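Local structure of competence damage-inducible protein A (Klebsiella pneumoniae subsp. pneumoniae MGH 78578, 5V01) at residues A[123-131]-A[142-153]; A[131-142]-A[157-168]. The protein is of unknown function but belongs to the CinA family, whose C-terminal domain in some relatives acts as a nicotinamide mononucleotide deamidase. One frame throughout, in Å; residues are numbered along the deposited sequence. Where two conformers were deposited one is given.

Interaction 1: A[123-131]-A[142-153]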
loop_
_atom_site.group_PDB
_atom_site.type_symbol
_atom_site.label_atom_id
_atom_site.label_comp_id
_atom_site.label_asym_id
_atom_site.label_seq_id
_atom_site.Cartn_x
_atom_site.Cartn_y
_atom_site.Cartn_z
ATOM N N GLY A 123 -19.042 15.139 12.133
ATOM C CA GLY A 123 -20.353 14.635 11.707
ATOM C C GLY A 123 -20.420 14.016 10.317
ATOM O O GLY A 123 -21.497 13.604 9.886
ATOM N N THR A 124 -19.289 13.931 9.614
ATOM C CA THR A 124 -19.262 13.295 8.295
ATOM C C THR A 124 -19.688 11.824 8.451
ATOM O O THR A 124 -19.099 11.103 9.267
ATOM C CB THR A 124 -17.864 13.380 7.648
ATOM O OG1 THR A 124 -17.480 14.751 7.502
ATOM C CG2 THR A 124 -17.853 12.719 6.267
ATOM N N PRO A 125 -20.715 11.382 7.694
ATOM C CA PRO A 125 -21.196 10.003 7.844
ATOM C C PRO A 125 -20.167 8.939 7.486
ATOM O O PRO A 125 -19.369 9.132 6.555
ATOM C CB PRO A 125 -22.360 9.919 6.849
ATOM C CG PRO A 125 -22.741 11.318 6.552
ATOM C CD PRO A 125 -21.495 12.121 6.680
ATOM N N ALA A 126 -20.195 7.826 8.218
ATOM C CA ALA A 126 -19.446 6.627 7.841
ATOM C C ALA A 126 -19.829 6.249 6.416
ATOM O O ALA A 126 -20.992 6.333 6.039
ATOM C CB ALA A 126 -19.746 5.473 8.790
ATOM N N GLY A 127 -18.834 5.882 5.628
ATOM C CA GLY A 127 -19.044 5.557 4.229
ATOM C C GLY A 127 -18.671 6.677 3.271
ATOM O O GLY A 127 -18.615 6.457 2.059
ATOM N N THR A 128 -18.409 7.871 3.795
ATOM C CA THR A 128 -18.011 9.003 2.975
ATOM C C THR A 128 -16.553 8.872 2.559
ATOM O O THR A 128 -15.680 8.739 3.407
ATOM C CB THR A 128 -18.160 10.324 3.723
ATOM O OG1 THR A 128 -19.500 10.465 4.226
ATOM C CG2 THR A 128 -17.820 11.506 2.804
ATOM N N VAL A 129 -16.301 8.930 1.253
ATOM C CA VAL A 129 -14.952 8.762 0.711
ATOM C C VAL A 129 -14.698 9.820 -0.360
ATOM O O VAL A 129 -15.531 9.992 -1.270
ATOM C CB VAL A 129 -14.733 7.356 0.114
ATOM C CG1 VAL A 129 -13.285 7.207 -0.360
ATOM C CG2 VAL A 129 -15.095 6.259 1.108
ATOM N N TRP A 130 -13.587 10.540 -0.224
ATOM C CA TRP A 130 -13.092 11.471 -1.221
ATOM C C TRP A 130 -12.027 10.833 -2.111
ATOM O O TRP A 130 -11.170 10.079 -1.630
ATOM C CB TRP A 130 -12.524 12.742 -0.574
ATOM C CG TRP A 130 -13.548 13.790 -0.240
ATOM C CD1 TRP A 130 -14.136 14.019 0.979
ATOM C CD2 TRP A 130 -14.080 14.763 -1.134
ATOM N NE1 TRP A 130 -15.016 15.065 0.890
ATOM C CE2 TRP A 130 -14.997 15.555 -0.391
ATOM C CE3 TRP A 130 -13.866 15.061 -2.482
ATOM C CZ2 TRP A 130 -15.707 16.620 -0.963
ATOM C CZ3 TRP A 130 -14.587 16.112 -3.050
ATOM C CH2 TRP A 130 -15.483 16.881 -2.288
ATOM N N PHE A 131 -12.091 11.167 -3.390
ATOM C CA PHE A 131 -11.189 10.693 -4.411
ATOM C C PHE A 131 -10.570 11.866 -5.126
ATOM O O PHE A 131 -11.286 12.864 -5.376
ATOM C CB PHE A 131 -11.969 9.881 -5.464
ATOM C CG PHE A 131 -12.614 8.636 -4.917
ATOM C CD1 PHE A 131 -13.832 8.700 -4.283
ATOM C CD2 PHE A 131 -11.966 7.397 -5.015
ATOM C CE1 PHE A 131 -14.414 7.569 -3.750
ATOM C CE2 PHE A 131 -12.547 6.260 -4.488
ATOM C CZ PHE A 131 -13.775 6.330 -3.869
ATOM N N LYS A 142 -13.927 13.824 -6.366
ATOM C CA LYS A 142 -15.291 13.327 -6.209
ATOM C C LYS A 142 -15.513 12.812 -4.812
ATOM O O LYS A 142 -14.677 12.077 -4.286
ATOM C CB LYS A 142 -15.565 12.183 -7.196
ATOM C CG LYS A 142 -16.947 11.543 -7.112
ATOM C CD LYS A 142 -17.959 12.358 -7.890
ATOM C CE LYS A 142 -19.238 11.582 -8.124
ATOM N NZ LYS A 142 -20.244 11.862 -7.072
ATOM N N ARG A 143 -16.637 13.199 -4.215
ATOM C CA ARG A 143 -17.098 12.663 -2.936
ATOM C C ARG A 143 -18.161 11.611 -3.195
ATOM O O ARG A 143 -19.115 11.862 -3.940
ATOM C CB ARG A 143 -17.690 13.780 -2.083
ATOM C CG ARG A 143 -18.226 13.338 -0.730
ATOM C CD ARG A 143 -18.887 14.505 0.002
ATOM N NE ARG A 143 -19.324 14.159 1.353
ATOM C CZ ARG A 143 -20.442 13.489 1.636
ATOM N NH1 ARG A 143 -21.241 13.091 0.653
ATOM N NH2 ARG A 143 -20.761 13.215 2.905
ATOM N N MET A 144 -17.989 10.442 -2.581
ATOM C CA MET A 144 -18.964 9.337 -2.665
ATOM C C MET A 144 -19.416 8.962 -1.260
ATOM O O MET A 144 -18.691 9.207 -0.291
ATOM C CB MET A 144 -18.347 8.104 -3.345
ATOM C CG MET A 144 -17.937 8.306 -4.792
ATOM S SD MET A 144 -19.349 8.563 -5.861
ATOM C CE MET A 144 -20.060 6.919 -5.957
ATOM N N CYS A 145 -20.628 8.419 -1.112
ATOM C CA CYS A 145 -21.041 7.805 0.172
ATOM C C CYS A 145 -21.508 6.377 -0.089
ATOM O O CYS A 145 -22.596 6.156 -0.615
ATOM C CB CYS A 145 -22.112 8.621 0.919
ATOM S SG CYS A 145 -22.171 8.337 2.724
ATOM N N PHE A 146 -20.670 5.418 0.303
ATOM C CA PHE A 146 -20.883 3.986 0.070
ATOM C C PHE A 146 -21.566 3.345 1.257
ATOM O O PHE A 146 -21.304 3.706 2.410
ATOM C CB PHE A 146 -19.545 3.276 -0.143
ATOM C CG PHE A 146 -18.770 3.778 -1.323
ATOM C CD1 PHE A 146 -19.189 3.520 -2.620
ATOM C CD2 PHE A 146 -17.601 4.486 -1.137
ATOM C CE1 PHE A 146 -18.456 3.977 -3.708
ATOM C CE2 PHE A 146 -16.864 4.947 -2.211
ATOM C CZ PHE A 146 -17.287 4.689 -3.507
ATOM N N ALA A 147 -22.421 2.372 0.969
ATOM C CA ALA A 147 -23.135 1.623 1.997
ATOM C C ALA A 147 -22.376 0.340 2.331
ATOM O O ALA A 147 -21.621 -0.184 1.505
ATOM C CB ALA A 147 -24.549 1.317 1.528
ATOM N N GLY A 148 -22.553 -0.133 3.559
ATOM C CA GLY A 148 -22.004 -1.402 4.001
ATOM C C GLY A 148 -21.075 -1.229 5.177
ATOM O O GLY A 148 -20.833 -0.109 5.649
ATOM N N ASP A 149 -20.545 -2.357 5.638
ATOM C CA ASP A 149 -19.551 -2.362 6.692
ATOM C C ASP A 149 -18.208 -1.883 6.116
ATOM O O ASP A 149 -18.092 -1.608 4.893
ATOM C CB ASP A 149 -19.478 -3.735 7.413
ATOM C CG ASP A 149 -18.940 -4.879 6.539
ATOM O OD1 ASP A 149 -18.433 -4.656 5.420
ATOM O OD2 ASP A 149 -19.002 -6.032 7.013
ATOM N N CYS A 150 -17.206 -1.756 6.970
ATOM C CA CYS A 150 -15.947 -1.157 6.543
ATOM C C CYS A 150 -15.233 -1.953 5.439
ATOM O O CYS A 150 -14.700 -1.360 4.498
ATOM C CB CYS A 150 -15.019 -0.902 7.742
ATOM S SG CYS A 150 -14.513 -2.335 8.729
ATOM N N GLU A 151 -15.256 -3.286 5.532
ATOM C CA GLU A 151 -14.674 -4.134 4.482
ATOM C C GLU A 151 -15.345 -3.868 3.136
ATOM O O GLU A 151 -14.674 -3.756 2.123
ATOM C CB GLU A 151 -14.803 -5.621 4.854
ATOM C CG GLU A 151 -14.231 -6.601 3.833
ATOM C CD GLU A 151 -14.392 -8.055 4.250
ATOM O OE1 GLU A 151 -14.874 -8.326 5.375
ATOM O OE2 GLU A 151 -14.030 -8.937 3.445
ATOM N N THR A 152 -16.672 -3.755 3.156
ATOM C CA THR A 152 -17.472 -3.477 1.960
ATOM C C THR A 152 -17.194 -2.082 1.379
ATOM O O THR A 152 -16.998 -1.920 0.156
ATOM C CB THR A 152 -18.979 -3.665 2.271
ATOM O OG1 THR A 152 -19.207 -5.034 2.616
ATOM C CG2 THR A 152 -19.842 -3.275 1.102
ATOM N N VAL A 153 -17.175 -1.075 2.252
ATOM C CA VAL A 153 -16.869 0.290 1.825
ATOM C C VAL A 153 -15.489 0.323 1.150
ATOM O O VAL A 153 -15.320 0.931 0.080
ATOM C CB VAL A 153 -16.959 1.338 2.975
ATOM C CG1 VAL A 153 -16.413 2.689 2.546
ATOM C CG2 VAL A 153 -18.394 1.485 3.469
HETATM O O HOH W 1 -16.916 15.800 3.030
#

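Interaction 2: A[131-142]-A[157-168]. With NA (sodium ion), chain E.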
loop_
_atom_site.group_PDB
_atom_site.type_symbol
_atom_site.label_atom_id
_atom_site.label_comp_id
_atom_site.label_asym_id
_atom_site.label_seq_id
_atom_site.Cartn_x
_atom_site.Cartn_y
_atom_site.Cartn_z
ATOM N N PHE A 131 -12.091 11.167 -3.390
ATOM C CA PHE A 131 -11.189 10.693 -4.411
ATOM C C PHE A 131 -10.570 11.866 -5.126
ATOM O O PHE A 131 -11.286 12.864 -5.376
ATOM C CB PHE A 131 -11.969 9.881 -5.464
ATOM C CG PHE A 131 -12.614 8.636 -4.917
ATOM C CD1 PHE A 131 -13.832 8.700 -4.283
ATOM C CD2 PHE A 131 -11.966 7.397 -5.015
ATOM C CE1 PHE A 131 -14.414 7.569 -3.750
ATOM C CE2 PHE A 131 -12.547 6.260 -4.488
ATOM C CZ PHE A 131 -13.775 6.330 -3.869
ATOM N N ALA A 132 -9.306 11.737 -5.513
ATOM C CA ALA A 132 -8.646 12.644 -6.454
ATOM C C ALA A 132 -7.942 11.846 -7.535
ATOM O O ALA A 132 -7.270 10.849 -7.215
ATOM C CB ALA A 132 -7.641 13.523 -5.744
ATOM N N TRP A 133 -8.100 12.258 -8.790
ATOM C CA TRP A 133 -7.356 11.702 -9.909
ATOM C C TRP A 133 -6.594 12.881 -10.495
ATOM O O TRP A 133 -7.211 13.871 -10.932
ATOM C CB TRP A 133 -8.272 11.059 -10.963
ATOM C CG TRP A 133 -9.158 9.994 -10.469
ATOM C CD1 TRP A 133 -8.969 8.620 -10.616
ATOM C CD2 TRP A 133 -10.421 10.147 -9.821
ATOM N NE1 TRP A 133 -10.022 7.950 -10.076
ATOM C CE2 TRP A 133 -10.924 8.847 -9.573
ATOM C CE3 TRP A 133 -11.208 11.254 -9.456
ATOM C CZ2 TRP A 133 -12.158 8.627 -8.955
ATOM C CZ3 TRP A 133 -12.423 11.026 -8.846
ATOM C CH2 TRP A 133 -12.896 9.734 -8.613
ATOM N N ASN A 134 -5.273 12.806 -10.459
ATOM C CA ASN A 134 -4.373 13.878 -10.826
ATOM C C ASN A 134 -3.583 13.412 -12.048
ATOM O O ASN A 134 -2.769 12.511 -11.941
ATOM C CB ASN A 134 -3.514 14.230 -9.613
ATOM C CG ASN A 134 -2.492 15.306 -9.871
ATOM O OD1 ASN A 134 -2.144 15.609 -11.009
ATOM N ND2 ASN A 134 -1.962 15.858 -8.782
ATOM N N PHE A 135 -3.871 14.002 -13.216
ATOM C CA PHE A 135 -3.187 13.688 -14.461
ATOM C C PHE A 135 -2.220 14.840 -14.722
ATOM O O PHE A 135 -2.639 15.922 -15.138
ATOM C CB PHE A 135 -4.208 13.537 -15.618
ATOM C CG PHE A 135 -3.586 13.345 -16.977
ATOM C CD1 PHE A 135 -2.670 12.351 -17.237
ATOM C CD2 PHE A 135 -3.985 14.149 -18.023
ATOM C CE1 PHE A 135 -2.105 12.184 -18.496
ATOM C CE2 PHE A 135 -3.433 13.997 -19.289
ATOM C CZ PHE A 135 -2.465 13.036 -19.516
ATOM N N ARG A 136 -0.938 14.612 -14.467
ATOM C CA ARG A 136 0.130 15.574 -14.754
ATOM C C ARG A 136 -0.131 16.971 -14.178
ATOM O O ARG A 136 0.238 17.970 -14.788
ATOM C CB ARG A 136 0.377 15.630 -16.274
ATOM C CG ARG A 136 0.874 14.308 -16.830
ATOM C CD ARG A 136 1.146 14.313 -18.325
ATOM N NE ARG A 136 1.992 13.180 -18.699
ATOM C CZ ARG A 136 2.222 12.766 -19.946
ATOM N NH1 ARG A 136 1.659 13.378 -20.987
ATOM N NH2 ARG A 136 3.028 11.729 -20.162
ATOM N N GLY A 137 -0.768 17.032 -13.005
ATOM C CA GLY A 137 -1.286 18.305 -12.457
ATOM C C GLY A 137 -2.797 18.546 -12.593
ATOM O O GLY A 137 -3.380 19.254 -11.768
ATOM N N GLN A 138 -3.434 18.038 -13.646
ATOM C CA GLN A 138 -4.859 18.344 -13.841
ATOM C C GLN A 138 -5.570 17.392 -12.856
ATOM O O GLN A 138 -5.535 16.194 -13.065
ATOM C CB GLN A 138 -5.299 18.165 -15.317
ATOM C CG GLN A 138 -6.068 19.348 -15.931
ATOM C CD GLN A 138 -5.227 20.621 -16.060
ATOM O OE1 GLN A 138 -4.036 20.571 -16.379
ATOM N NE2 GLN A 138 -5.846 21.767 -15.816
ATOM N N THR A 139 -6.141 17.934 -11.769
ATOM C CA THR A 139 -6.802 17.140 -10.700
ATOM C C THR A 139 -8.312 17.330 -10.671
ATOM O O THR A 139 -8.808 18.462 -10.656
ATOM C CB THR A 139 -6.248 17.462 -9.289
ATOM O OG1 THR A 139 -4.836 17.250 -9.285
ATOM C CG2 THR A 139 -6.868 16.558 -8.200
ATOM N N GLU A 140 -9.025 16.218 -10.703
ATOM C CA GLU A 140 -10.453 16.179 -10.491
ATOM C C GLU A 140 -10.725 15.429 -9.207
ATOM O O GLU A 140 -9.989 14.479 -8.867
ATOM C CB GLU A 140 -11.142 15.437 -11.643
ATOM C CG GLU A 140 -11.133 16.168 -12.963
ATOM C CD GLU A 140 -11.259 15.271 -14.192
ATOM O OE1 GLU A 140 -11.566 14.057 -14.092
ATOM O OE2 GLU A 140 -11.049 15.809 -15.297
ATOM N N THR A 141 -11.786 15.808 -8.512
ATOM C CA THR A 141 -12.150 15.174 -7.262
ATOM C C THR A 141 -13.602 14.742 -7.263
ATOM O O THR A 141 -14.416 15.251 -8.035
ATOM C CB THR A 141 -11.929 16.114 -6.067
ATOM O OG1 THR A 141 -12.809 17.251 -6.215
ATOM C CG2 THR A 141 -10.474 16.540 -5.989
ATOM N N LYS A 142 -13.927 13.824 -6.366
ATOM C CA LYS A 142 -15.291 13.327 -6.209
ATOM C C LYS A 142 -15.513 12.812 -4.812
ATOM O O LYS A 142 -14.677 12.077 -4.286
ATOM C CB LYS A 142 -15.565 12.183 -7.196
ATOM C CG LYS A 142 -16.947 11.543 -7.112
ATOM C CD LYS A 142 -17.959 12.358 -7.890
ATOM C CE LYS A 142 -19.238 11.582 -8.124
ATOM N NZ LYS A 142 -20.244 11.862 -7.072
ATOM N N ALA A 157 -14.812 1.332 -2.706
ATOM C CA ALA A 157 -14.008 2.513 -2.990
ATOM C C ALA A 157 -12.856 2.187 -3.930
ATOM O O ALA A 157 -12.561 2.928 -4.849
ATOM C CB ALA A 157 -13.471 3.100 -1.693
ATOM N N VAL A 158 -12.214 1.046 -3.717
ATOM C CA VAL A 158 -11.165 0.601 -4.626
ATOM C C VAL A 158 -11.728 0.398 -6.048
ATOM O O VAL A 158 -11.142 0.867 -7.028
ATOM C CB VAL A 158 -10.516 -0.718 -4.119
ATOM C CG1 VAL A 158 -9.633 -1.346 -5.200
ATOM C CG2 VAL A 158 -9.704 -0.443 -2.838
ATOM N N ARG A 159 -12.865 -0.287 -6.148
ATOM C CA ARG A 159 -13.497 -0.534 -7.444
ATOM C C ARG A 159 -13.867 0.795 -8.127
ATOM O O ARG A 159 -13.638 0.976 -9.325
ATOM C CB ARG A 159 -14.731 -1.418 -7.261
ATOM C CG ARG A 159 -15.068 -2.355 -8.406
ATOM C CD ARG A 159 -16.277 -3.186 -8.004
ATOM N NE ARG A 159 -17.362 -2.320 -7.545
ATOM C CZ ARG A 159 -18.325 -2.679 -6.705
ATOM N NH1 ARG A 159 -18.370 -3.912 -6.217
ATOM N NH2 ARG A 159 -19.256 -1.798 -6.360
ATOM N N TYR A 160 -14.412 1.733 -7.357
ATOM C CA TYR A 160 -14.809 3.033 -7.919
ATOM C C TYR A 160 -13.590 3.787 -8.435
ATOM O O TYR A 160 -13.617 4.373 -9.511
ATOM C CB TYR A 160 -15.547 3.868 -6.868
ATOM C CG TYR A 160 -16.068 5.161 -7.427
ATOM C CD1 TYR A 160 -17.212 5.161 -8.194
ATOM C CD2 TYR A 160 -15.387 6.362 -7.259
ATOM C CE1 TYR A 160 -17.694 6.316 -8.752
ATOM C CE2 TYR A 160 -15.875 7.520 -7.822
ATOM C CZ TYR A 160 -17.022 7.482 -8.576
ATOM O OH TYR A 160 -17.536 8.614 -9.153
ATOM N N ALA A 161 -12.524 3.804 -7.641
ATOM C CA ALA A 161 -11.308 4.494 -8.061
ATOM C C ALA A 161 -10.810 3.988 -9.408
ATOM O O ALA A 161 -10.409 4.768 -10.275
ATOM C CB ALA A 161 -10.213 4.368 -7.021
ATOM N N LEU A 162 -10.842 2.660 -9.562
ATOM C CA LEU A 162 -10.366 2.024 -10.774
ATOM C C LEU A 162 -11.326 2.222 -11.954
ATOM O O LEU A 162 -10.875 2.424 -13.078
ATOM C CB LEU A 162 -10.110 0.534 -10.547
ATOM C CG LEU A 162 -8.940 0.216 -9.605
ATOM C CD1 LEU A 162 -9.040 -1.238 -9.125
ATOM C CD2 LEU A 162 -7.599 0.493 -10.268
ATOM N N ALA A 163 -12.630 2.085 -11.702
ATOM C CA ALA A 163 -13.626 2.252 -12.768
ATOM C C ALA A 163 -13.569 3.681 -13.298
ATOM O O ALA A 163 -13.607 3.909 -14.515
ATOM C CB ALA A 163 -15.012 1.911 -12.270
ATOM N N ALA A 164 -13.458 4.649 -12.392
ATOM C CA ALA A 164 -13.367 6.055 -12.824
ATOM C C ALA A 164 -12.064 6.314 -13.589
ATOM O O ALA A 164 -12.024 7.020 -14.599
ATOM C CB ALA A 164 -13.485 6.984 -11.639
ATOM N N LEU A 165 -10.963 5.720 -13.106
ATOM C CA LEU A 165 -9.696 5.827 -13.819
ATOM C C LEU A 165 -9.813 5.253 -15.240
ATOM O O LEU A 165 -9.313 5.860 -16.183
ATOM C CB LEU A 165 -8.600 5.084 -13.064
ATOM C CG LEU A 165 -7.237 5.066 -13.776
ATOM C CD1 LEU A 165 -6.686 6.478 -13.953
ATOM C CD2 LEU A 165 -6.240 4.170 -13.055
ATOM N N SER A 166 -10.468 4.091 -15.377
ATOM C CA SER A 166 -10.657 3.441 -16.691
ATOM C C SER A 166 -11.377 4.356 -17.687
ATOM O O SER A 166 -10.969 4.474 -18.865
ATOM C CB SER A 166 -11.356 2.065 -16.558
ATOM O OG SER A 166 -12.779 2.111 -16.410
ATOM N N GLU A 167 -12.406 5.034 -17.181
ATOM C CA GLU A 167 -13.152 6.019 -17.949
ATOM C C GLU A 167 -12.287 7.200 -18.344
ATOM O O GLU A 167 -12.267 7.610 -19.506
ATOM C CB GLU A 167 -14.413 6.443 -17.196
ATOM C CG GLU A 167 -15.448 7.223 -17.985
ATOM C CD GLU A 167 -15.105 8.665 -18.243
ATOM O OE1 GLU A 167 -14.222 9.251 -17.581
ATOM O OE2 GLU A 167 -15.743 9.220 -19.154
ATOM N N LYS A 168 -11.538 7.731 -17.375
ATOM C CA LYS A 168 -10.694 8.875 -17.645
ATOM C C LYS A 168 -9.595 8.597 -18.649
ATOM O O LYS A 168 -9.309 9.446 -19.499
ATOM C CB LYS A 168 -10.131 9.476 -16.359
ATOM C CG LYS A 168 -11.217 10.093 -15.488
ATOM C CD LYS A 168 -10.755 10.438 -14.084
ATOM C CE LYS A 168 -11.903 10.611 -13.094
ATOM N NZ LYS A 168 -12.811 11.686 -13.510
HETATM NA NA NA E . -10.031 3.097 -20.417
HETATM O O HOH W 2 -8.585 1.845 -18.913
HETATM O O HOH W 3 -10.119 0.776 -21.939
#

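Interaction 1: A[123-131]-A[142-153]
R143 lays its aliphatic chain across the indole of W130: its CB stands over the centre of the six-membered ring, 3.6 Å from the centroid, in a CH-pi contact close to the ring normal. With CG anti to the backbone N (chi1 179°) and the chain extended as far as NE, the arginine, in one of its two conformers, runs on past the ring to T128, where the CG2 methyl lies over one face of the guanidinium, 3.4 Å from R143 NE. A water at the indole edge accepts from W130 NE1 at 3.0 Å and, weakly, from R143 NE of the same conformer. T128 OG1 turns instead to its own segment and donates to P125 O (2.7 Å), which also receives T128 N from the same face, closing the type II turn that leads into the strand.

On the other face V129, F131 and M144 gather with F146 in an apolar cluster, with K142 at its margin. F146 presents its ring edge to V129 CG2 and to the edge of F131, with CE2 3.8 Å from F131 CZ, while M144 CG packs on F131 CE1. Between the two faces run antiparallel backbone bonds; V129 and M144 form a hydrogen-bonded pair, and F146 N continues the pattern to G127 O at 2.9 Å. G127 CA in turn makes a CA-H...O contact with F146 O, 3.4 Å away.

Strand 138-145 is the outermost in the chain's sheet, and strand 128-135 lies between it and strand 107-113. W130 faces helix 89-103, whereas F131, M144 and F146 face helix 150-169.

Interaction 2: A[131-142]-A[157-168]
W133 sends its indole N-H to the backbone of helix 150-169: NE1 donates to A161 O at 3.2 Å, almost straight (173°), in the carbonyl plane and on a lone pair. A161 O also takes the helical bond from L165 N. The indole reaches this position with CG beside the backbone N, and its benzene side then meets the helix through CZ2, 3.4 Å from A164 CB, while CH2 touches Y160 CE2 at the ring edge.

K168 crosses one indole face. Its CE sits 3.6 Å above the plane, offset toward the rim, and a bend at chi4 (-60°) turns NZ toward E140 while leaving it over the six-membered ring, 4.8 Å from the centroid, a long cation-pi contact. The same NZ meets E140 OE1 at 2.7 Å, nearly along the C-O axis, in a salt bridge to the neighbouring strand.

Nearer the N-terminal end of the helix, Y160 turns an edge to the face of F131 in a T-shaped pair, CD2 standing over the ring centre with the planes 60° apart. The axes of strand 131-135 and helix 157-168 approach to 10.0 Å, an alpha/beta layer packing in which F131 and W133 fill the gap.

The ammonium of K168 thus has a carboxylate as its close partner and an indole face at longer range, which would probably favour its charged form, while the buried indole N-H is satisfied by a main-chain carbonyl.

Overall arrangement
Interactions 1 and 2 have centres 16 Å apart and use the same three elements: strands 128-135 and 138-145, which form a hairpin, and helix 150-169. Their segments alternate along the chain, in the order 123-131, 131-142, 142-153 and 157-168, with F131 and K142 common to both. Interaction 1 takes the open end of the hairpin and the start of the helix; interaction 2 takes the end with the turn and packs it on the later helix. They meet where M144 and F146 touch Y160. Together they join the edge hairpin of the mixed sheet to the last helix as one layer packed on another.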